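RNA-dependent RNA Polymerase (Bombyx mori cytoplasmic polyhedrosis virus, PDB 6TZ0) catalyses RNA-templated RNA synthesis, making plus strands by fully conservative transcription and, after core assembly, probably the complementary minus strands. Local coordinates at residues A[509-512]-A[516-519]; A[754-759]-A[787-792]; A[780-785]-A[835-840]. One frame throughout, in Å; residues are numbered along the deposited sequence.

Contact 1 of 3, residues A[509-512]-A[516-519]; sequences QIYD and NAAQ
Tyr511 meets Ala517 and Gln519 with different parts of its ring. The apolar part is an edge contact. Ala517 CB lies near the ring plane, 3.6 Å from Tyr511 CD1, and also reaches the neighbouring CE1 of that edge. The backbones are nearest here too, with Tyr511 CA 6.7 Å from Ala517 CA.

The second part is an amide over a ring face. Gln519 lays its carboxamide over one face of Tyr511, with OE1 3.5 Å above the ring plane and displaced toward the rim. OE1 is 3.6 Å from Tyr511 CD2. The planes of ring and amide are 38° apart, so this is a tilted cover and not a flat stack. The extended chain of Gln519 (chi2 -174°) brings the amide over the ring. The two side chains cross at about a right angle.

Polar atoms come close without bonding. Gln519 NE2 is 3.4 Å from Tyr511 OH, but the angle is poor for a hydrogen bond. No hydrogen bond links the two segments.

Beyond the pair, Tyr511 also packs on Thr646 and Thr649 of helix 644-665. Ala518 is joined by backbone hydrogen bonding to Ile677. Two parts of the loop after helix 501-508 thus fold together at the surface, beside strand 672-677, which runs into the Gly-Asp-Asp turn of polymerase motif C in the palm, with Asp680 and Asp681.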
loop_
_atom_site.group_PDB
_atom_site.type_symbol
_atom_site.label_atom_id
_atom_site.label_comp_id
_atom_site.label_asym_id
_atom_site.label_seq_id
_atom_site.Cartn_x
_atom_site.Cartn_y
_atom_site.Cartn_z
ATOM N N GLN A 509 11.185 13.847 -3.430
ATOM C CA GLN A 509 12.041 14.643 -4.293
ATOM C C GLN A 509 13.495 14.198 -4.265
ATOM O O GLN A 509 14.248 14.553 -5.175
ATOM C CB GLN A 509 11.957 16.114 -3.902
ATOM C CG GLN A 509 10.565 16.687 -3.948
ATOM C CD GLN A 509 9.942 16.635 -5.321
ATOM O OE1 GLN A 509 10.605 16.851 -6.331
ATOM N NE2 GLN A 509 8.651 16.345 -5.363
ATOM N N ILE A 510 13.908 13.422 -3.259
ATOM C CA ILE A 510 15.309 13.017 -3.151
ATOM C C ILE A 510 15.663 11.911 -4.135
ATOM O O ILE A 510 16.849 11.662 -4.375
ATOM C CB ILE A 510 15.616 12.616 -1.693
ATOM C CG1 ILE A 510 17.115 12.712 -1.387
ATOM C CG2 ILE A 510 15.144 11.212 -1.406
ATOM C CD1 ILE A 510 17.461 12.659 0.072
ATOM N N TYR A 511 14.666 11.262 -4.746
ATOM C CA TYR A 511 14.956 10.247 -5.752
ATOM C C TYR A 511 15.544 10.842 -7.019
ATOM O O TYR A 511 16.252 10.143 -7.747
ATOM C CB TYR A 511 13.705 9.465 -6.136
ATOM C CG TYR A 511 13.049 8.698 -5.023
ATOM C CD1 TYR A 511 13.719 7.684 -4.376
ATOM C CD2 TYR A 511 11.722 8.915 -4.695
ATOM C CE1 TYR A 511 13.118 6.959 -3.379
ATOM C CE2 TYR A 511 11.109 8.187 -3.703
ATOM C CZ TYR A 511 11.817 7.211 -3.049
ATOM O OH TYR A 511 11.224 6.474 -2.062
ATOM N N ASP A 512 15.267 12.107 -7.299
ATOM C CA ASP A 512 15.811 12.789 -8.460
ATOM C C ASP A 512 17.174 13.403 -8.195
ATOM O O ASP A 512 17.704 14.099 -9.064
ATOM C CB ASP A 512 14.847 13.878 -8.923
ATOM C CG ASP A 512 13.542 13.315 -9.426
ATOM O OD1 ASP A 512 13.541 12.173 -9.930
ATOM O OD2 ASP A 512 12.513 14.012 -9.313
ATOM N N ASN A 516 20.747 6.010 -5.553
ATOM C CA ASN A 516 20.741 4.915 -4.595
ATOM C C ASN A 516 19.331 4.488 -4.195
ATOM O O ASN A 516 19.080 4.155 -3.037
ATOM C CB ASN A 516 21.600 5.268 -3.380
ATOM C CG ASN A 516 21.209 6.559 -2.723
ATOM O OD1 ASN A 516 20.199 7.159 -3.057
ATOM N ND2 ASN A 516 22.038 7.014 -1.791
ATOM N N ALA A 517 18.411 4.498 -5.153
ATOM C CA ALA A 517 17.092 3.911 -4.998
ATOM C C ALA A 517 16.779 3.122 -6.258
ATOM O O ALA A 517 17.378 3.340 -7.312
ATOM C CB ALA A 517 16.020 4.969 -4.749
ATOM N N ALA A 518 15.818 2.205 -6.148
ATOM C CA ALA A 518 15.557 1.236 -7.204
ATOM C C ALA A 518 14.220 1.465 -7.906
ATOM O O ALA A 518 13.760 0.584 -8.639
ATOM C CB ALA A 518 15.625 -0.182 -6.637
ATOM N N GLN A 519 13.591 2.630 -7.715
ATOM C CA GLN A 519 12.292 2.895 -8.333
ATOM C C GLN A 519 12.359 3.033 -9.846
ATOM O O GLN A 519 11.353 2.794 -10.520
ATOM C CB GLN A 519 11.658 4.171 -7.778
ATOM C CG GLN A 519 11.094 4.061 -6.392
ATOM C CD GLN A 519 10.363 5.310 -5.971
ATOM O OE1 GLN A 519 10.354 6.308 -6.689
ATOM N NE2 GLN A 519 9.723 5.256 -4.809
#

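Contact 2 of 3, residues A[754-759]-A[787-792]; sequences NLAMME and ICLRRF
Helix 754-766 packs here against the turn that connects helix 774-786 to strand 791-795, and Leu789 of that turn touches Ala756 and Met757 of the helix. The contact is buried and wholly apolar. No hydrogen bond crosses it.

Leu789 does the bridging. Its two methyl groups part toward two successive helix residues. CD2 goes to Ala756, where it lies 3.7 Å from CB. CD1 goes to Met757, where it lies 3.2 Å from SD and 3.9 Å from CG. At this resolution the short sulfur value is doubtful, and the pair is an ordinary apolar contact. The backbones approach most closely at Ala756 and Leu789, whose CA atoms are 7.7 Å apart. The small side chain of Ala756 points toward the turn and lets the leucine come near the helix.

Met757 reaches the leucine by a folded chain. It bends at chi2 (-58°) and again at chi3 (-69°). The side chain thus stays close to its helix, and CG and SD both face Leu789 CD1. The two side chains cross obliquely.

Further packing comes from Phe142, which touches Leu789, and from Ile750, which touches Ala756. Later on the same helix, Glu759 forms salt bridges through OE2 with Arg141 and Arg744.

Two residues after Leu789 comes Arg791, seen to bind ATP in this protein, although no ATP is bound to this chain in the model. Its side chain packs on Arg147, another ATP-binding residue, in helix 145-160. The contact is thus a helix packed on a helix-to-strand connection, with the edge strand of a small antiparallel sheet and its ATP-site arginine following directly.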
loop_
_atom_site.group_PDB
_atom_site.type_symbol
_atom_site.label_atom_id
_atom_site.label_comp_id
_atom_site.label_asym_id
_atom_site.label_seq_id
_atom_site.Cartn_x
_atom_site.Cartn_y
_atom_site.Cartn_z
ATOM N N ASN A 754 -12.376 -14.905 -21.733
ATOM C CA ASN A 754 -11.274 -14.355 -22.512
ATOM C C ASN A 754 -10.245 -13.731 -21.578
ATOM O O ASN A 754 -9.031 -13.870 -21.783
ATOM C CB ASN A 754 -11.818 -13.320 -23.496
ATOM C CG ASN A 754 -10.796 -12.871 -24.517
ATOM O OD1 ASN A 754 -9.681 -13.386 -24.583
ATOM N ND2 ASN A 754 -11.170 -11.880 -25.314
ATOM N N LEU A 755 -10.726 -13.053 -20.532
ATOM C CA LEU A 755 -9.886 -12.561 -19.450
ATOM C C LEU A 755 -9.159 -13.684 -18.722
ATOM O O LEU A 755 -8.025 -13.482 -18.278
ATOM C CB LEU A 755 -10.735 -11.774 -18.451
ATOM C CG LEU A 755 -10.971 -10.266 -18.597
ATOM C CD1 LEU A 755 -9.666 -9.516 -18.406
ATOM C CD2 LEU A 755 -11.616 -9.880 -19.918
ATOM N N ALA A 756 -9.781 -14.861 -18.605
ATOM C CA ALA A 756 -9.119 -16.000 -17.979
ATOM C C ALA A 756 -7.944 -16.486 -18.814
ATOM O O ALA A 756 -6.882 -16.811 -18.270
ATOM C CB ALA A 756 -10.118 -17.132 -17.766
ATOM N N MET A 757 -8.111 -16.532 -20.136
ATOM C CA MET A 757 -6.994 -16.899 -20.995
ATOM C C MET A 757 -5.918 -15.830 -21.010
ATOM O O MET A 757 -4.736 -16.160 -21.127
ATOM C CB MET A 757 -7.472 -17.179 -22.414
ATOM C CG MET A 757 -8.174 -18.494 -22.559
ATOM S SD MET A 757 -7.093 -19.840 -22.053
ATOM C CE MET A 757 -5.878 -19.806 -23.362
ATOM N N MET A 758 -6.297 -14.557 -20.875
ATOM C CA MET A 758 -5.291 -13.503 -20.806
ATOM C C MET A 758 -4.484 -13.599 -19.517
ATOM O O MET A 758 -3.261 -13.408 -19.529
ATOM C CB MET A 758 -5.952 -12.131 -20.931
ATOM C CG MET A 758 -4.957 -10.992 -21.091
ATOM S SD MET A 758 -5.688 -9.354 -21.258
ATOM C CE MET A 758 -6.136 -9.005 -19.563
ATOM N N GLU A 759 -5.145 -13.937 -18.409
ATOM C CA GLU A 759 -4.448 -14.144 -17.143
ATOM C C GLU A 759 -3.533 -15.361 -17.201
ATOM O O GLU A 759 -2.402 -15.322 -16.696
ATOM C CB GLU A 759 -5.469 -14.293 -16.019
ATOM C CG GLU A 759 -4.874 -14.492 -14.645
ATOM C CD GLU A 759 -5.933 -14.599 -13.567
ATOM O OE1 GLU A 759 -7.135 -14.530 -13.900
ATOM O OE2 GLU A 759 -5.565 -14.753 -12.385
ATOM N N ILE A 787 -9.326 -28.221 -20.234
ATOM C CA ILE A 787 -10.211 -28.794 -19.231
ATOM C C ILE A 787 -10.882 -27.746 -18.337
ATOM O O ILE A 787 -12.102 -27.714 -18.215
ATOM C CB ILE A 787 -9.452 -29.825 -18.376
ATOM C CG1 ILE A 787 -9.130 -31.058 -19.219
ATOM C CG2 ILE A 787 -10.257 -30.211 -17.148
ATOM C CD1 ILE A 787 -7.970 -31.872 -18.699
ATOM N N CYS A 788 -10.075 -26.885 -17.730
ATOM C CA CYS A 788 -10.561 -25.840 -16.827
ATOM C C CYS A 788 -11.422 -24.714 -17.405
ATOM O O CYS A 788 -12.387 -24.293 -16.777
ATOM C CB CYS A 788 -9.394 -25.242 -16.038
ATOM S SG CYS A 788 -8.489 -26.460 -15.062
ATOM N N LEU A 789 -11.066 -24.218 -18.582
ATOM C CA LEU A 789 -11.790 -23.102 -19.194
ATOM C C LEU A 789 -12.774 -23.461 -20.311
ATOM O O LEU A 789 -13.251 -22.579 -21.017
ATOM C CB LEU A 789 -10.796 -22.057 -19.710
ATOM C CG LEU A 789 -9.704 -21.595 -18.744
ATOM C CD1 LEU A 789 -8.670 -20.764 -19.484
ATOM C CD2 LEU A 789 -10.296 -20.796 -17.596
ATOM N N ARG A 790 -13.073 -24.742 -20.478
ATOM C CA ARG A 790 -13.951 -25.185 -21.562
ATOM C C ARG A 790 -15.475 -25.210 -21.359
ATOM O O ARG A 790 -16.203 -25.513 -22.300
ATOM C CB ARG A 790 -13.481 -26.551 -22.064
ATOM C CG ARG A 790 -13.988 -26.902 -23.447
ATOM C CD ARG A 790 -13.180 -28.036 -24.042
ATOM N NE ARG A 790 -13.693 -28.434 -25.344
ATOM C CZ ARG A 790 -13.187 -29.421 -26.069
ATOM N NH1 ARG A 790 -12.151 -30.107 -25.614
ATOM N NH2 ARG A 790 -13.713 -29.721 -27.244
ATOM N N ARG A 791 -15.968 -24.887 -20.168
ATOM C CA ARG A 791 -17.415 -24.957 -19.927
ATOM C C ARG A 791 -18.169 -23.633 -19.825
ATOM O O ARG A 791 -17.790 -22.744 -19.069
ATOM C CB ARG A 791 -17.696 -25.763 -18.661
ATOM C CG ARG A 791 -17.330 -27.229 -18.755
ATOM C CD ARG A 791 -18.074 -28.010 -17.690
ATOM N NE ARG A 791 -19.498 -27.698 -17.718
ATOM C CZ ARG A 791 -20.428 -28.395 -17.076
ATOM N NH1 ARG A 791 -21.700 -28.039 -17.164
ATOM N NH2 ARG A 791 -20.085 -29.450 -16.352
ATOM N N PHE A 792 -19.234 -23.514 -20.613
ATOM C CA PHE A 792 -20.080 -22.327 -20.604
ATOM C C PHE A 792 -21.575 -22.679 -20.536
ATOM O O PHE A 792 -22.067 -23.432 -21.371
ATOM C CB PHE A 792 -19.792 -21.503 -21.860
ATOM C CG PHE A 792 -20.293 -20.090 -21.796
ATOM C CD1 PHE A 792 -19.716 -19.176 -20.931
ATOM C CD2 PHE A 792 -21.321 -19.668 -22.619
ATOM C CE1 PHE A 792 -20.170 -17.874 -20.875
ATOM C CE2 PHE A 792 -21.777 -18.366 -22.569
ATOM C CZ PHE A 792 -21.202 -17.468 -21.695
#

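Contact 3 of 3, residues A[780-785]-A[835-840]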
loop_
_atom_site.group_PDB
_atom_site.type_symbol
_atom_site.label_atom_id
_atom_site.label_comp_id
_atom_site.label_asym_id
_atom_site.label_seq_id
_atom_site.Cartn_x
_atom_site.Cartn_y
_atom_site.Cartn_z
ATOM N N LEU A 780 1.143 -28.013 -20.385
ATOM C CA LEU A 780 0.359 -27.829 -19.169
ATOM C C LEU A 780 -0.654 -26.703 -19.325
ATOM O O LEU A 780 -1.808 -26.834 -18.898
ATOM C CB LEU A 780 1.296 -27.552 -18.000
ATOM C CG LEU A 780 0.683 -27.410 -16.619
ATOM C CD1 LEU A 780 0.006 -28.698 -16.234
ATOM C CD2 LEU A 780 1.769 -27.081 -15.645
ATOM N N GLY A 781 -0.248 -25.597 -19.951
ATOM C CA GLY A 781 -1.193 -24.531 -20.235
ATOM C C GLY A 781 -2.257 -24.914 -21.245
ATOM O O GLY A 781 -3.411 -24.482 -21.126
ATOM N N PHE A 782 -1.896 -25.734 -22.242
ATOM C CA PHE A 782 -2.892 -26.242 -23.182
ATOM C C PHE A 782 -3.935 -27.105 -22.488
ATOM O O PHE A 782 -5.129 -26.991 -22.776
ATOM C CB PHE A 782 -2.221 -27.039 -24.299
ATOM C CG PHE A 782 -3.191 -27.770 -25.187
ATOM C CD1 PHE A 782 -3.982 -27.086 -26.092
ATOM C CD2 PHE A 782 -3.300 -29.150 -25.121
ATOM C CE1 PHE A 782 -4.870 -27.766 -26.905
ATOM C CE2 PHE A 782 -4.181 -29.829 -25.928
ATOM C CZ PHE A 782 -4.967 -29.137 -26.822
ATOM N N PHE A 783 -3.512 -27.960 -21.556
ATOM C CA PHE A 783 -4.505 -28.797 -20.890
ATOM C C PHE A 783 -5.306 -28.041 -19.840
ATOM O O PHE A 783 -6.471 -28.382 -19.606
ATOM C CB PHE A 783 -3.862 -30.035 -20.286
ATOM C CG PHE A 783 -3.619 -31.107 -21.286
ATOM C CD1 PHE A 783 -4.685 -31.804 -21.817
ATOM C CD2 PHE A 783 -2.343 -31.430 -21.691
ATOM C CE1 PHE A 783 -4.485 -32.790 -22.743
ATOM C CE2 PHE A 783 -2.139 -32.425 -22.613
ATOM C CZ PHE A 783 -3.214 -33.100 -23.139
ATOM N N CYS A 784 -4.742 -27.002 -19.220
ATOM C CA CYS A 784 -5.578 -26.238 -18.298
ATOM C C CYS A 784 -6.517 -25.307 -19.052
ATOM O O CYS A 784 -7.494 -24.821 -18.477
ATOM C CB CYS A 784 -4.737 -25.444 -17.300
ATOM S SG CYS A 784 -3.966 -23.977 -17.950
ATOM N N GLY A 785 -6.240 -25.034 -20.328
ATOM C CA GLY A 785 -7.247 -24.395 -21.155
ATOM C C GLY A 785 -8.261 -25.372 -21.717
ATOM O O GLY A 785 -9.419 -25.012 -21.943
ATOM N N ALA A 835 -10.341 -25.217 -30.993
ATOM C CA ALA A 835 -9.803 -24.215 -31.902
ATOM C C ALA A 835 -9.961 -22.801 -31.364
ATOM O O ALA A 835 -9.295 -21.892 -31.861
ATOM C CB ALA A 835 -10.472 -24.326 -33.269
ATOM N N TRP A 836 -10.812 -22.601 -30.356
ATOM C CA TRP A 836 -10.972 -21.287 -29.745
ATOM C C TRP A 836 -9.728 -20.863 -28.974
ATOM O O TRP A 836 -9.503 -19.664 -28.776
ATOM C CB TRP A 836 -12.185 -21.298 -28.816
ATOM C CG TRP A 836 -12.480 -19.977 -28.215
ATOM C CD1 TRP A 836 -13.104 -18.924 -28.810
ATOM C CD2 TRP A 836 -12.065 -19.525 -26.928
ATOM N NE1 TRP A 836 -13.154 -17.860 -27.949
ATOM C CE2 TRP A 836 -12.513 -18.201 -26.788
ATOM C CE3 TRP A 836 -11.363 -20.115 -25.876
ATOM C CZ2 TRP A 836 -12.292 -17.461 -25.634
ATOM C CZ3 TRP A 836 -11.149 -19.385 -24.735
ATOM C CH2 TRP A 836 -11.611 -18.072 -24.620
ATOM N N LEU A 837 -8.904 -21.823 -28.545
ATOM C CA LEU A 837 -7.686 -21.512 -27.808
ATOM C C LEU A 837 -6.654 -20.767 -28.642
ATOM O O LEU A 837 -5.771 -20.123 -28.076
ATOM C CB LEU A 837 -7.049 -22.794 -27.272
ATOM C CG LEU A 837 -7.767 -23.536 -26.152
ATOM C CD1 LEU A 837 -7.095 -24.867 -25.885
ATOM C CD2 LEU A 837 -7.755 -22.691 -24.909
ATOM N N PHE A 838 -6.746 -20.814 -29.967
ATOM C CA PHE A 838 -5.656 -20.338 -30.802
ATOM C C PHE A 838 -6.068 -19.165 -31.676
ATOM O O PHE A 838 -5.454 -18.935 -32.720
ATOM C CB PHE A 838 -5.143 -21.490 -31.660
ATOM C CG PHE A 838 -4.908 -22.749 -30.883
ATOM C CD1 PHE A 838 -3.846 -22.859 -30.009
ATOM C CD2 PHE A 838 -5.749 -23.833 -31.043
ATOM C CE1 PHE A 838 -3.640 -24.024 -29.295
ATOM C CE2 PHE A 838 -5.541 -25.000 -30.338
ATOM C CZ PHE A 838 -4.483 -25.095 -29.467
ATOM N N MET A 839 -7.077 -18.411 -31.273
ATOM C CA MET A 839 -7.703 -17.453 -32.162
ATOM C C MET A 839 -7.474 -16.014 -31.732
ATOM O O MET A 839 -7.181 -15.740 -30.565
ATOM C CB MET A 839 -9.206 -17.745 -32.258
ATOM C CG MET A 839 -9.536 -18.916 -33.164
ATOM S SD MET A 839 -9.212 -18.564 -34.908
ATOM C CE MET A 839 -7.650 -19.388 -35.218
ATOM N N PRO A 840 -7.544 -15.068 -32.674
ATOM C CA PRO A 840 -7.584 -13.652 -32.297
ATOM C C PRO A 840 -8.838 -13.354 -31.496
ATOM O O PRO A 840 -9.946 -13.725 -31.892
ATOM C CB PRO A 840 -7.593 -12.927 -33.646
ATOM C CG PRO A 840 -7.008 -13.878 -34.580
ATOM C CD PRO A 840 -7.428 -15.232 -34.131
#
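Leu837 and Phe782 bury the most surface in this contact, and Gly785 and Phe838 add smaller shares. Leu837 sends its two methyl groups to different places. CD1 meets the ring of Phe782, 3.8 Å from CE1. CD2 reaches the backbone of Gly785, 4.1 Å from O. Gly785 has no side chain, and the methyl group packs directly on its backbone. The CA atoms of Gly785 and Leu837 are 7.3 Å apart.

A chi1 of 171° sets the Phe782 ring opposite the backbone N, on the carbonyl side, and brings it to the other segment. The side chain crosses that of Leu837 at about a right angle. The contact joins the last turns of helix 774-786 to the end of a 3-10 segment, residues 835-837, in the loop after strand 827-831. Trp836 and Met839 of this loop also touch helix 902-911.

Phe838 completes the cluster. Its CZ is 3.7 Å from Phe782 CE1, and that atom lies near the plane of the Phe838 ring, at its edge. CB of Leu837 sits over the centre of one Phe838 face, 3.9 Å above the plane. Phe838 also packs on Ala847.

In the fold
Contacts 2 and 3 belong to one buried region. Their centres are 8 Å apart, and their segments alternate along the chain. Met757 of helix 754-766 links them: its CE packs 3.8 Å from Leu837 CD2. Leu789 CG is 3.9 Å from Cys784 O. Contact 2 holds Arg791 of the ATP site, and its Leu789 side chain is about 9 Å from that of Arg147. Gly785 of contact 3 is about 11 Å from the Arg791 side chain. Contact 1 is on the opposite side of the chain's centre, about 41 Å from contact 2 between centres. It lies near the catalytic metal-binding residues: the side chain of Ala517 is about 11 Å from that of Asp681, with no metal bound to this chain.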